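Local structure of Serine/threonine-protein kinase Tel1 (Chaetomium thermophilum, 6SKY) at residues L1652-L1657 with D2731-F2736; N1838-I1843 with T1879-Y1884; T1845-R1850 with A1887-E1892. The protein phosphorylates serine and threonine residues of proteins with ATP and probably acts as a DNA-damage sensor that switches on checkpoint signalling. All blocks are in the same frame, centred on the assembly; numbering follows the deposited sequence.

Contact 1: residues L1652-L1657 with D2731-F2736; sequences LRESQL and DPDEWF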
ATOM      1  N   LEU A1652     -31.344  23.578  -1.034  1.00 45.42           N
ATOM      2  CA  LEU A1652     -29.923  23.859  -1.124  1.00 45.42           C
ATOM      3  C   LEU A1652     -29.598  25.338  -1.249  1.00 45.42           C
ATOM      4  O   LEU A1652     -28.432  25.707  -1.093  1.00 45.42           O
ATOM      5  CB  LEU A1652     -29.317  23.121  -2.317  1.00 45.42           C
ATOM      6  CG  LEU A1652     -29.294  21.602  -2.234  1.00 45.42           C
ATOM      7  CD1 LEU A1652     -28.797  21.019  -3.535  1.00 45.42           C
ATOM      8  CD2 LEU A1652     -28.421  21.178  -1.085  1.00 45.42           C
ATOM      9  N   ARG A1653     -30.578  26.186  -1.538  1.00 47.38           N
ATOM     10  CA  ARG A1653     -30.318  27.609  -1.685  1.00 47.38           C
ATOM     11  C   ARG A1653     -30.258  28.279  -0.325  1.00 47.38           C
ATOM     12  O   ARG A1653     -31.001  27.923   0.591  1.00 47.38           O
ATOM     13  CB  ARG A1653     -31.391  28.268  -2.541  1.00 47.38           C
ATOM     14  CG  ARG A1653     -31.206  28.056  -4.023  1.00 47.38           C
ATOM     15  CD  ARG A1653     -32.181  28.903  -4.794  1.00 47.38           C
ATOM     16  NE  ARG A1653     -33.516  28.817  -4.218  1.00 47.38           N
ATOM     17  CZ  ARG A1653     -34.513  28.115  -4.742  1.00 47.38           C
ATOM     18  NH1 ARG A1653     -34.332  27.442  -5.869  1.00 47.38           N
ATOM     19  NH2 ARG A1653     -35.695  28.096  -4.144  1.00 47.38           N
ATOM     20  N   GLU A1654     -29.368  29.258  -0.198  1.00 37.59           N
ATOM     21  CA  GLU A1654     -29.126  29.911   1.075  1.00 37.59           C
ATOM     22  C   GLU A1654     -29.315  31.417   1.053  1.00 37.59           C
ATOM     23  O   GLU A1654     -29.315  32.032   2.122  1.00 37.59           O
ATOM     24  CB  GLU A1654     -27.708  29.605   1.564  1.00 37.59           C
ATOM     25  CG  GLU A1654     -26.641  30.103   0.636  1.00 37.59           C
ATOM     26  CD  GLU A1654     -25.279  29.662   1.061  1.00 37.59           C
ATOM     27  OE1 GLU A1654     -25.130  28.500   1.487  1.00 37.59           O
ATOM     28  OE2 GLU A1654     -24.355  30.486   0.980  1.00 37.59           O
ATOM     29  N   SER A1655     -29.467  32.029  -0.109  1.00 35.20           N
ATOM     30  CA  SER A1655     -29.794  33.439  -0.198  1.00 35.20           C
ATOM     31  C   SER A1655     -31.174  33.605  -0.812  1.00 35.20           C
ATOM     32  O   SER A1655     -31.786  32.656  -1.295  1.00 35.20           O
ATOM     33  CB  SER A1655     -28.744  34.196  -1.016  1.00 35.20           C
ATOM     34  OG  SER A1655     -28.574  33.612  -2.289  1.00 35.20           O
ATOM     35  N   GLN A1656     -31.663  34.836  -0.777  1.00 35.04           N
ATOM     36  CA  GLN A1656     -32.938  35.187  -1.371  1.00 35.04           C
ATOM     37  C   GLN A1656     -32.785  35.878  -2.709  1.00 35.04           C
ATOM     38  O   GLN A1656     -33.753  36.442  -3.210  1.00 35.04           O
ATOM     39  CB  GLN A1656     -33.729  36.082  -0.428  1.00 35.04           C
ATOM     40  CG  GLN A1656     -34.197  35.394   0.825  1.00 35.04           C
ATOM     41  CD  GLN A1656     -35.419  34.547   0.597  1.00 35.04           C
ATOM     42  OE1 GLN A1656     -35.430  33.361   0.904  1.00 35.04           O
ATOM     43  NE2 GLN A1656     -36.465  35.156   0.071  1.00 35.04           N
ATOM     44  N   LEU A1657     -31.597  35.846  -3.305  1.00 35.75           N
ATOM     45  CA  LEU A1657     -31.380  36.581  -4.541  1.00 35.75           C
ATOM     46  C   LEU A1657     -32.260  36.072  -5.669  1.00 35.75           C
ATOM     47  O   LEU A1657     -32.575  36.825  -6.597  1.00 35.75           O
ATOM     48  CB  LEU A1657     -29.914  36.513  -4.940  1.00 35.75           C
ATOM     49  CG  LEU A1657     -29.019  37.529  -4.247  1.00 35.75           C
ATOM     50  CD1 LEU A1657     -27.682  37.568  -4.919  1.00 35.75           C
ATOM     51  CD2 LEU A1657     -29.662  38.885  -4.289  1.00 35.75           C
ATOM     52  N   ASP A2731     -24.771  35.730  -7.944  1.00 34.79           N
ATOM     53  CA  ASP A2731     -25.368  34.911  -6.898  1.00 34.79           C
ATOM     54  C   ASP A2731     -24.311  33.983  -6.312  1.00 34.79           C
ATOM     55  O   ASP A2731     -23.649  33.270  -7.063  1.00 34.79           O
ATOM     56  CB  ASP A2731     -26.514  34.107  -7.491  1.00 34.79           C
ATOM     57  CG  ASP A2731     -27.393  33.466  -6.451  1.00 34.79           C
ATOM     58  OD1 ASP A2731     -27.202  33.719  -5.254  1.00 34.79           O
ATOM     59  OD2 ASP A2731     -28.294  32.702  -6.838  1.00 34.79           O
ATOM     60  N   PRO A2732     -24.117  33.966  -4.991  1.00 31.88           N
ATOM     61  CA  PRO A2732     -23.013  33.174  -4.426  1.00 31.88           C
ATOM     62  C   PRO A2732     -23.104  31.678  -4.662  1.00 31.88           C
ATOM     63  O   PRO A2732     -22.064  31.019  -4.757  1.00 31.88           O
ATOM     64  CB  PRO A2732     -23.089  33.513  -2.939  1.00 31.88           C
ATOM     65  CG  PRO A2732     -23.638  34.855  -2.917  1.00 31.88           C
ATOM     66  CD  PRO A2732     -24.652  34.906  -3.998  1.00 31.88           C
ATOM     67  N   ASP A2733     -24.299  31.112  -4.767  1.00 35.57           N
ATOM     68  CA  ASP A2733     -24.406  29.688  -5.058  1.00 35.57           C
ATOM     69  C   ASP A2733     -23.905  29.381  -6.460  1.00 35.57           C
ATOM     70  O   ASP A2733     -23.044  28.511  -6.661  1.00 35.57           O
ATOM     71  CB  ASP A2733     -25.856  29.249  -4.906  1.00 35.57           C
ATOM     72  CG  ASP A2733     -26.550  29.941  -3.758  1.00 35.57           C
ATOM     73  OD1 ASP A2733     -25.909  30.136  -2.705  1.00 35.57           O
ATOM     74  OD2 ASP A2733     -27.735  30.298  -3.909  1.00 35.57           O
ATOM     75  N   GLU A2734     -24.446  30.097  -7.442  1.00 33.85           N
ATOM     76  CA  GLU A2734     -23.988  29.972  -8.814  1.00 33.85           C
ATOM     77  C   GLU A2734     -22.515  30.315  -8.938  1.00 33.85           C
ATOM     78  O   GLU A2734     -21.776  29.633  -9.644  1.00 33.85           O
ATOM     79  CB  GLU A2734     -24.829  30.871  -9.705  1.00 33.85           C
ATOM     80  CG  GLU A2734     -24.827  30.486 -11.149  1.00 33.85           C
ATOM     81  CD  GLU A2734     -25.575  31.476 -11.999  1.00 33.85           C
ATOM     82  OE1 GLU A2734     -25.827  32.598 -11.510  1.00 33.85           O
ATOM     83  OE2 GLU A2734     -25.914  31.140 -13.152  1.00 33.85           O
ATOM     84  N   TRP A2735     -22.071  31.374  -8.267  1.00 37.14           N
ATOM     85  CA  TRP A2735     -20.668  31.761  -8.312  1.00 37.14           C
ATOM     86  C   TRP A2735     -19.765  30.626  -7.858  1.00 37.14           C
ATOM     87  O   TRP A2735     -18.785  30.293  -8.531  1.00 37.14           O
ATOM     88  CB  TRP A2735     -20.463  32.999  -7.448  1.00 37.14           C
ATOM     89  CG  TRP A2735     -19.053  33.371  -7.152  1.00 37.14           C
ATOM     90  CD1 TRP A2735     -18.218  34.088  -7.937  1.00 37.14           C
ATOM     91  CD2 TRP A2735     -18.328  33.088  -5.955  1.00 37.14           C
ATOM     92  NE1 TRP A2735     -17.011  34.253  -7.321  1.00 37.14           N
ATOM     93  CE2 TRP A2735     -17.053  33.643  -6.101  1.00 37.14           C
ATOM     94  CE3 TRP A2735     -18.631  32.404  -4.779  1.00 37.14           C
ATOM     95  CZ2 TRP A2735     -16.090  33.545  -5.119  1.00 37.14           C
ATOM     96  CZ3 TRP A2735     -17.673  32.303  -3.817  1.00 37.14           C
ATOM     97  CH2 TRP A2735     -16.419  32.870  -3.987  1.00 37.14           C
ATOM     98  N   PHE A2736     -20.085  30.010  -6.723  1.00 25.00           N
ATOM     99  CA  PHE A2736     -19.233  28.948  -6.205  1.00 25.00           C
ATOM    100  C   PHE A2736     -19.221  27.744  -7.132  1.00 25.00           C
ATOM    101  O   PHE A2736     -18.161  27.165  -7.400  1.00 25.00           O
ATOM    102  CB  PHE A2736     -19.691  28.552  -4.809  1.00 25.00           C
ATOM    103  CG  PHE A2736     -18.814  27.543  -4.157  1.00 25.00           C
ATOM    104  CD1 PHE A2736     -17.554  27.880  -3.743  1.00 25.00           C
ATOM    105  CD2 PHE A2736     -19.243  26.256  -3.969  1.00 25.00           C
ATOM    106  CE1 PHE A2736     -16.749  26.958  -3.162  1.00 25.00           C
ATOM    107  CE2 PHE A2736     -18.436  25.338  -3.383  1.00 25.00           C
ATOM    108  CZ  PHE A2736     -17.190  25.688  -2.981  1.00 25.00           C
TER

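Contact 2: residues N1838-I1843 with T1879-Y1884; sequences NLKLLI and TRCGMY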
ATOM      1  N   ASN A1838     -33.078  38.698  11.560  1.00 38.51           N
ATOM      2  CA  ASN A1838     -32.845  40.014  10.981  1.00 38.51           C
ATOM      3  C   ASN A1838     -31.449  40.143  10.407  1.00 38.51           C
ATOM      4  O   ASN A1838     -31.235  40.902   9.457  1.00 38.51           O
ATOM      5  CB  ASN A1838     -33.047  41.107  12.028  1.00 38.51           C
ATOM      6  CG  ASN A1838     -34.481  41.240  12.471  1.00 38.51           C
ATOM      7  OD1 ASN A1838     -35.405  40.894  11.746  1.00 38.51           O
ATOM      8  ND2 ASN A1838     -34.674  41.760  13.671  1.00 38.51           N
ATOM      9  N   LEU A1839     -30.493  39.417  10.972  1.00 32.99           N
ATOM     10  CA  LEU A1839     -29.146  39.400  10.424  1.00 32.99           C
ATOM     11  C   LEU A1839     -29.130  38.758   9.046  1.00 32.99           C
ATOM     12  O   LEU A1839     -28.409  39.215   8.152  1.00 32.99           O
ATOM     13  CB  LEU A1839     -28.221  38.666  11.388  1.00 32.99           C
ATOM     14  CG  LEU A1839     -26.720  38.844  11.240  1.00 32.99           C
ATOM     15  CD1 LEU A1839     -26.362  40.292  11.293  1.00 32.99           C
ATOM     16  CD2 LEU A1839     -26.037  38.093  12.338  1.00 32.99           C
ATOM     17  N   LYS A1840     -29.917  37.700   8.853  1.00 31.10           N
ATOM     18  CA  LYS A1840     -30.070  37.140   7.516  1.00 31.10           C
ATOM     19  C   LYS A1840     -30.566  38.184   6.527  1.00 31.10           C
ATOM     20  O   LYS A1840     -30.112  38.229   5.381  1.00 31.10           O
ATOM     21  CB  LYS A1840     -31.030  35.962   7.542  1.00 31.10           C
ATOM     22  CG  LYS A1840     -30.421  34.662   7.965  1.00 31.10           C
ATOM     23  CD  LYS A1840     -31.342  33.530   7.594  1.00 31.10           C
ATOM     24  CE  LYS A1840     -30.927  32.239   8.250  1.00 31.10           C
ATOM     25  NZ  LYS A1840     -29.751  31.628   7.586  1.00 31.10           N
ATOM     26  N   LEU A1841     -31.501  39.026   6.949  1.00 27.83           N
ATOM     27  CA  LEU A1841     -32.049  40.037   6.055  1.00 27.83           C
ATOM     28  C   LEU A1841     -31.034  41.123   5.752  1.00 27.83           C
ATOM     29  O   LEU A1841     -30.999  41.644   4.637  1.00 27.83           O
ATOM     30  CB  LEU A1841     -33.309  40.631   6.672  1.00 27.83           C
ATOM     31  CG  LEU A1841     -34.100  41.666   5.891  1.00 27.83           C
ATOM     32  CD1 LEU A1841     -34.726  41.040   4.683  1.00 27.83           C
ATOM     33  CD2 LEU A1841     -35.149  42.253   6.776  1.00 27.83           C
ATOM     34  N   LEU A1842     -30.191  41.466   6.720  1.00 28.05           N
ATOM     35  CA  LEU A1842     -29.106  42.408   6.454  1.00 28.05           C
ATOM     36  C   LEU A1842     -28.127  41.854   5.429  1.00 28.05           C
ATOM     37  O   LEU A1842     -27.702  42.559   4.504  1.00 28.05           O
ATOM     38  CB  LEU A1842     -28.373  42.736   7.746  1.00 28.05           C
ATOM     39  CG  LEU A1842     -28.834  43.986   8.464  1.00 28.05           C
ATOM     40  CD1 LEU A1842     -27.957  44.203   9.660  1.00 28.05           C
ATOM     41  CD2 LEU A1842     -28.760  45.153   7.523  1.00 28.05           C
ATOM     42  N   ILE A1843     -27.742  40.593   5.590  1.00 24.00           N
ATOM     43  CA  ILE A1843     -26.818  39.975   4.648  1.00 24.00           C
ATOM     44  C   ILE A1843     -27.428  39.904   3.256  1.00 24.00           C
ATOM     45  O   ILE A1843     -26.752  40.167   2.254  1.00 24.00           O
ATOM     46  CB  ILE A1843     -26.406  38.590   5.161  1.00 24.00           C
ATOM     47  CG1 ILE A1843     -25.499  38.746   6.373  1.00 24.00           C
ATOM     48  CG2 ILE A1843     -25.719  37.814   4.086  1.00 24.00           C
ATOM     49  CD1 ILE A1843     -25.568  37.595   7.303  1.00 24.00           C
ATOM     50  N   THR A1879     -21.280  33.351   8.490  1.00 29.37           N
ATOM     51  CA  THR A1879     -20.930  32.039   9.018  1.00 29.37           C
ATOM     52  C   THR A1879     -21.784  31.680  10.222  1.00 29.37           C
ATOM     53  O   THR A1879     -22.112  30.509  10.421  1.00 29.37           O
ATOM     54  CB  THR A1879     -19.458  31.994   9.397  1.00 29.37           C
ATOM     55  OG1 THR A1879     -18.684  32.598   8.361  1.00 29.37           O
ATOM     56  CG2 THR A1879     -19.007  30.576   9.553  1.00 29.37           C
ATOM     57  N   ARG A1880     -22.148  32.671  11.040  1.00 32.18           N
ATOM     58  CA  ARG A1880     -23.050  32.412  12.157  1.00 32.18           C
ATOM     59  C   ARG A1880     -24.442  31.996  11.691  1.00 32.18           C
ATOM     60  O   ARG A1880     -25.092  31.181  12.347  1.00 32.18           O
ATOM     61  CB  ARG A1880     -23.140  33.644  13.047  1.00 32.18           C
ATOM     62  CG  ARG A1880     -22.347  33.541  14.320  1.00 32.18           C
ATOM     63  CD  ARG A1880     -21.559  34.800  14.578  1.00 32.18           C
ATOM     64  NE  ARG A1880     -22.340  36.001  14.330  1.00 32.18           N
ATOM     65  CZ  ARG A1880     -21.807  37.201  14.155  1.00 32.18           C
ATOM     66  NH1 ARG A1880     -22.581  38.248  13.930  1.00 32.18           N
ATOM     67  NH2 ARG A1880     -20.495  37.354  14.199  1.00 32.18           N
ATOM     68  N   CYS A1881     -24.914  32.536  10.575  1.00 32.57           N
ATOM     69  CA  CYS A1881     -26.248  32.252  10.067  1.00 32.57           C
ATOM     70  C   CYS A1881     -26.315  30.993   9.218  1.00 32.57           C
ATOM     71  O   CYS A1881     -27.403  30.635   8.764  1.00 32.57           O
ATOM     72  CB  CYS A1881     -26.756  33.436   9.248  1.00 32.57           C
ATOM     73  SG  CYS A1881     -26.861  34.972  10.159  1.00 32.57           S
ATOM     74  N   GLY A1882     -25.193  30.324   8.975  1.00 30.49           N
ATOM     75  CA  GLY A1882     -25.206  29.103   8.202  1.00 30.49           C
ATOM     76  C   GLY A1882     -25.211  29.281   6.704  1.00 30.49           C
ATOM     77  O   GLY A1882     -25.619  28.366   5.988  1.00 30.49           O
ATOM     78  N   MET A1883     -24.776  30.429   6.205  1.00 29.19           N
ATOM     79  CA  MET A1883     -24.709  30.711   4.776  1.00 29.19           C
ATOM     80  C   MET A1883     -23.236  30.666   4.389  1.00 29.19           C
ATOM     81  O   MET A1883     -22.549  31.681   4.412  1.00 29.19           O
ATOM     82  CB  MET A1883     -25.320  32.064   4.460  1.00 29.19           C
ATOM     83  CG  MET A1883     -26.685  32.294   5.043  1.00 29.19           C
ATOM     84  SD  MET A1883     -27.096  34.036   5.213  1.00 29.19           S
ATOM     85  CE  MET A1883     -27.559  34.464   3.548  1.00 29.19           C
ATOM     86  N   TYR A1884     -22.753  29.487   4.022  1.00 28.05           N
ATOM     87  CA  TYR A1884     -21.317  29.298   3.876  1.00 28.05           C
ATOM     88  C   TYR A1884     -20.775  29.719   2.520  1.00 28.05           C
ATOM     89  O   TYR A1884     -19.626  30.155   2.440  1.00 28.05           O
ATOM     90  CB  TYR A1884     -20.959  27.844   4.159  1.00 28.05           C
ATOM     91  CG  TYR A1884     -21.250  27.465   5.580  1.00 28.05           C
ATOM     92  CD1 TYR A1884     -20.571  28.064   6.619  1.00 28.05           C
ATOM     93  CD2 TYR A1884     -22.212  26.531   5.885  1.00 28.05           C
ATOM     94  CE1 TYR A1884     -20.833  27.737   7.911  1.00 28.05           C
ATOM     95  CE2 TYR A1884     -22.481  26.197   7.179  1.00 28.05           C
ATOM     96  CZ  TYR A1884     -21.788  26.800   8.187  1.00 28.05           C
ATOM     97  OH  TYR A1884     -22.057  26.464   9.488  1.00 28.05           O
TER

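Contact 3: residues T1845-R1850 with A1887-E1892; sequences TILYLR and ALLFAE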
ATOM      1  N   THR A1845     -29.634  41.945   2.041  1.00 23.85           N
ATOM      2  CA  THR A1845     -29.641  43.288   1.474  1.00 23.85           C
ATOM      3  C   THR A1845     -28.279  43.661   0.911  1.00 23.85           C
ATOM      4  O   THR A1845     -28.192  44.258  -0.164  1.00 23.85           O
ATOM      5  CB  THR A1845     -30.067  44.305   2.521  1.00 23.85           C
ATOM      6  OG1 THR A1845     -31.329  43.919   3.063  1.00 23.85           O
ATOM      7  CG2 THR A1845     -30.205  45.663   1.900  1.00 23.85           C
ATOM      8  N   ILE A1846     -27.204  43.338   1.629  1.00 23.30           N
ATOM      9  CA  ILE A1846     -25.862  43.596   1.109  1.00 23.30           C
ATOM     10  C   ILE A1846     -25.650  42.860  -0.208  1.00 23.30           C
ATOM     11  O   ILE A1846     -25.142  43.424  -1.188  1.00 23.30           O
ATOM     12  CB  ILE A1846     -24.802  43.197   2.145  1.00 23.30           C
ATOM     13  CG1 ILE A1846     -24.895  44.082   3.379  1.00 23.30           C
ATOM     14  CG2 ILE A1846     -23.430  43.297   1.557  1.00 23.30           C
ATOM     15  CD1 ILE A1846     -23.943  43.686   4.456  1.00 23.30           C
ATOM     16  N   LEU A1847     -26.040  41.588  -0.253  1.00 21.87           N
ATOM     17  CA  LEU A1847     -25.912  40.823  -1.484  1.00 21.87           C
ATOM     18  C   LEU A1847     -26.696  41.462  -2.617  1.00 21.87           C
ATOM     19  O   LEU A1847     -26.201  41.573  -3.739  1.00 21.87           O
ATOM     20  CB  LEU A1847     -26.384  39.393  -1.267  1.00 21.87           C
ATOM     21  CG  LEU A1847     -25.491  38.453  -0.485  1.00 21.87           C
ATOM     22  CD1 LEU A1847     -26.147  37.112  -0.453  1.00 21.87           C
ATOM     23  CD2 LEU A1847     -24.160  38.376  -1.150  1.00 21.87           C
ATOM     24  N   TYR A1848     -27.932  41.875  -2.351  1.00 19.43           N
ATOM     25  CA  TYR A1848     -28.741  42.479  -3.401  1.00 19.43           C
ATOM     26  C   TYR A1848     -28.121  43.769  -3.905  1.00 19.43           C
ATOM     27  O   TYR A1848     -28.158  44.053  -5.102  1.00 19.43           O
ATOM     28  CB  TYR A1848     -30.156  42.734  -2.901  1.00 19.43           C
ATOM     29  CG  TYR A1848     -31.014  43.463  -3.893  1.00 19.43           C
ATOM     30  CD1 TYR A1848     -31.555  42.806  -4.971  1.00 19.43           C
ATOM     31  CD2 TYR A1848     -31.282  44.808  -3.748  1.00 19.43           C
ATOM     32  CE1 TYR A1848     -32.324  43.459  -5.872  1.00 19.43           C
ATOM     33  CE2 TYR A1848     -32.049  45.469  -4.653  1.00 19.43           C
ATOM     34  CZ  TYR A1848     -32.569  44.788  -5.711  1.00 19.43           C
ATOM     35  OH  TYR A1848     -33.347  45.436  -6.623  1.00 19.43           O
ATOM     36  N   LEU A1849     -27.556  44.571  -3.011  1.00 25.01           N
ATOM     37  CA  LEU A1849     -26.938  45.811  -3.452  1.00 25.01           C
ATOM     38  C   LEU A1849     -25.696  45.554  -4.285  1.00 25.01           C
ATOM     39  O   LEU A1849     -25.333  46.384  -5.118  1.00 25.01           O
ATOM     40  CB  LEU A1849     -26.591  46.686  -2.257  1.00 25.01           C
ATOM     41  CG  LEU A1849     -27.724  47.436  -1.577  1.00 25.01           C
ATOM     42  CD1 LEU A1849     -27.191  48.068  -0.335  1.00 25.01           C
ATOM     43  CD2 LEU A1849     -28.294  48.472  -2.493  1.00 25.01           C
ATOM     44  N   ARG A1850     -25.025  44.427  -4.070  1.00 25.94           N
ATOM     45  CA  ARG A1850     -23.890  44.080  -4.920  1.00 25.94           C
ATOM     46  C   ARG A1850     -24.264  43.809  -6.372  1.00 25.94           C
ATOM     47  O   ARG A1850     -23.366  43.734  -7.209  1.00 25.94           O
ATOM     48  CB  ARG A1850     -23.175  42.859  -4.373  1.00 25.94           C
ATOM     49  CG  ARG A1850     -22.002  43.164  -3.498  1.00 25.94           C
ATOM     50  CD  ARG A1850     -21.350  41.873  -3.099  1.00 25.94           C
ATOM     51  NE  ARG A1850     -21.360  40.921  -4.202  1.00 25.94           N
ATOM     52  CZ  ARG A1850     -20.373  40.783  -5.078  1.00 25.94           C
ATOM     53  NH1 ARG A1850     -19.292  41.538  -4.983  1.00 25.94           N
ATOM     54  NH2 ARG A1850     -20.471  39.892  -6.052  1.00 25.94           N
ATOM     55  N   ALA A1887     -20.607  33.364   2.871  1.00 22.50           N
ATOM     56  CA  ALA A1887     -19.473  33.669   3.731  1.00 22.50           C
ATOM     57  C   ALA A1887     -18.160  33.575   2.975  1.00 22.50           C
ATOM     58  O   ALA A1887     -17.257  34.385   3.190  1.00 22.50           O
ATOM     59  CB  ALA A1887     -19.460  32.727   4.925  1.00 22.50           C
ATOM     60  N   LEU A1888     -18.032  32.593   2.084  1.00 24.66           N
ATOM     61  CA  LEU A1888     -16.818  32.476   1.285  1.00 24.66           C
ATOM     62  C   LEU A1888     -16.671  33.643   0.320  1.00 24.66           C
ATOM     63  O   LEU A1888     -15.568  34.171   0.144  1.00 24.66           O
ATOM     64  CB  LEU A1888     -16.823  31.153   0.533  1.00 24.66           C
ATOM     65  CG  LEU A1888     -15.608  30.826  -0.322  1.00 24.66           C
ATOM     66  CD1 LEU A1888     -14.356  30.876   0.495  1.00 24.66           C
ATOM     67  CD2 LEU A1888     -15.777  29.473  -0.907  1.00 24.66           C
ATOM     68  N   LEU A1889     -17.762  34.065  -0.312  1.00 21.98           N
ATOM     69  CA  LEU A1889     -17.688  35.238  -1.175  1.00 21.98           C
ATOM     70  C   LEU A1889     -17.261  36.479  -0.397  1.00 21.98           C
ATOM     71  O   LEU A1889     -16.424  37.261  -0.867  1.00 21.98           O
ATOM     72  CB  LEU A1889     -19.028  35.461  -1.859  1.00 21.98           C
ATOM     73  CG  LEU A1889     -19.181  36.708  -2.722  1.00 21.98           C
ATOM     74  CD1 LEU A1889     -18.234  36.700  -3.880  1.00 21.98           C
ATOM     75  CD2 LEU A1889     -20.581  36.786  -3.217  1.00 21.98           C
ATOM     76  N   PHE A1890     -17.815  36.677   0.798  1.00 24.52           N
ATOM     77  CA  PHE A1890     -17.414  37.825   1.603  1.00 24.52           C
ATOM     78  C   PHE A1890     -15.962  37.724   2.039  1.00 24.52           C
ATOM     79  O   PHE A1890     -15.260  38.733   2.096  1.00 24.52           O
ATOM     80  CB  PHE A1890     -18.314  37.958   2.821  1.00 24.52           C
ATOM     81  CG  PHE A1890     -19.664  38.500   2.518  1.00 24.52           C
ATOM     82  CD1 PHE A1890     -19.849  39.393   1.499  1.00 24.52           C
ATOM     83  CD2 PHE A1890     -20.752  38.111   3.259  1.00 24.52           C
ATOM     84  CE1 PHE A1890     -21.092  39.885   1.228  1.00 24.52           C
ATOM     85  CE2 PHE A1890     -21.990  38.605   2.993  1.00 24.52           C
ATOM     86  CZ  PHE A1890     -22.161  39.490   1.978  1.00 24.52           C
ATOM     87  N   ALA A1891     -15.494  36.520   2.357  1.00 25.97           N
ATOM     88  CA  ALA A1891     -14.102  36.350   2.752  1.00 25.97           C
ATOM     89  C   ALA A1891     -13.157  36.681   1.610  1.00 25.97           C
ATOM     90  O   ALA A1891     -12.080  37.246   1.826  1.00 25.97           O
ATOM     91  CB  ALA A1891     -13.872  34.925   3.239  1.00 25.97           C
ATOM     92  N   GLU A1892     -13.544  36.349   0.382  1.00 30.73           N
ATOM     93  CA  GLU A1892     -12.709  36.700  -0.759  1.00 30.73           C
ATOM     94  C   GLU A1892     -12.704  38.201  -1.012  1.00 30.73           C
ATOM     95  O   GLU A1892     -11.656  38.776  -1.328  1.00 30.73           O
ATOM     96  CB  GLU A1892     -13.174  35.944  -1.988  1.00 30.73           C
ATOM     97  CG  GLU A1892     -13.108  34.466  -1.782  1.00 30.73           C
ATOM     98  CD  GLU A1892     -12.442  33.763  -2.919  1.00 30.73           C
ATOM     99  OE1 GLU A1892     -12.119  34.439  -3.915  1.00 30.73           O
ATOM    100  OE2 GLU A1892     -12.238  32.536  -2.822  1.00 30.73           O
TER

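Contact 1: residues L1652-L1657 with D2731-F2736
The opening turn of helix 2732-2755, part of the kinase region, presents Asp2731, Pro2732 and Asp2733 to Glu1654, Ser1655 and Leu1657 of the loop that joins solenoid helices 1627-1644 and 1657-1663. It is a worked example of a helix start received by a loop from a distant part of the chain. Ser1655 OG meets two carboxylates. It gives a weak hydrogen bond to Asp2731 OD1 at 3.3 Å. The same Ser1655 OG merely passes Asp2733 OD2, at 3.8 Å. Asp2731 occupies the N-cap position without a capping bond from its side chain. With CG opposite its own backbone N (chi1 -167°), that carboxylate is turned to the loop, and Arg1661 of helix 1657-1663 touches it. Beyond Ser1655 along the loop, Leu1657 CD1 packs against Pro2732 CD at 4.1 Å. Glu1654 and Asp2733 run antiparallel alongside each other, their carboxylate planes almost perpendicular at 84°. Here the Glu1654 CG methylene meets Asp2733 OD1 at 3.4 Å, while OE2 of the same glutamate stands 4.0 Å from that oxygen. The main polar partner of Glu1654 OE2 is the backbone N of Val1886, in the first turn of helix 1884-1898. Arg1653 passes Asp2733 OD2 with its CG at 4.1 Å, but its NE remains 6.0 Å from that atom. If both are ionised, Glu1654 and Asp2733 probably repel each other, a cost that Arg1661 near Asp2731 and the starts of helices 1884-1898 and 2732-2755 would probably ease.

Contact 2: residues N1838-I1843 with T1879-Y1884
Lys1840 NZ donates a 2.8 Å hydrogen bond to the backbone O of Cys1881, where helix 1871-1880 gives out. The donor comes in at a C=O...N angle of 142°, tilted 24° from the carbonyl plane, and it gets there because the otherwise extended lysine chain bends at its last torsion (chi4 -76°). On the way CG of Lys1840 rests 4.1 Å from Cys1881 CB. The cysteine SG points into the apolar flank of helix 1836-1849, between Leu1839 CD2 at 3.9 Å and Ile1843 CD1 at 4.1 Å. Ile1843 also offers CG2 to Met1883 CE at 3.9 Å, the two chains lying side by side, pointing opposite ways. Leu1839 CD2 lies close to Arg1880 NH1, whose hydrogen bond goes to the backbone O of Leu1828. Exchanging Lys1840 for an alanine here would probably leave the Cys1881 carbonyl without this donor and strip cover from the cysteine CB and Met1883 CG. Between those two residues Gly1882, with positive phi, takes the chain out of the helix, and Met1883 stands at the N-cap of helix 1884-1898. The arrangement is a Schellman motif in a tight helix-to-helix turn, packed against a third helix of the alpha solenoid.

Contact 3: residues T1845-R1850 with A1887-E1892
Phe1890 CZ is the point on which two side chains of helix 1836-1849 converge, in an apolar helix-helix packing of the alpha solenoid. Leu1847 brings CD2 to that ring carbon at 3.9 Å, and Ile1846 brings CG2 to the same CZ at 4.0 Å. Leu1847 CD2 serves twice, for it also lies 4.4 Å from Leu1889 CD2. Leu1889 CD2 is also met by the guanidinium of Arg1850, whose NH2 lies 4.2 Å away, so the buried patch is bordered by a charged group. The axes of segments 1845-1849 and 1887-1892 come no nearer than 12.5 Å and cross at 61°, a wide separation bridged by side chains, the Phe1890 ring foremost. Its CG stands opposite the residue's own carbonyl carbon (chi1 -75°), and the ring stretches across to Ile1846 and Leu1847. Behind this first shell, Met1871, Ala1874 and Ala1875 of helix 1871-1880 pack on Phe1890, while Pro2732 and Trp2735 of helix 2732-2755 in the kinase region press on Leu1889. At the last residue of segment 1887-1892, the link to that helix turns ionic: Glu1892 OE2 forms a salt bridge with Arg2739 NH2.

How the contacts relate
Contacts 2 and 3 share helix 1836-1849 and use successive parts of it, first against the turn after helix 1871-1880, then against helix 1884-1898. Both are largely buried and mostly apolar, and Ile1843 CG2 of contact 2 reaches Phe1890 of contact 3, making their packing continuous. Contact 1, where a loop meets the start of a helix, is only partly buried and dominated by carboxylates. It brings in the kinase region, more than a thousand residues along the chain, whereas the others are local. Phe2736 packs on Leu1888 and Leu1657 against the backbone of Tyr1848, joining contact 1 to contact 3, while the Glu1654 backbone meets Met1883 of contact 2.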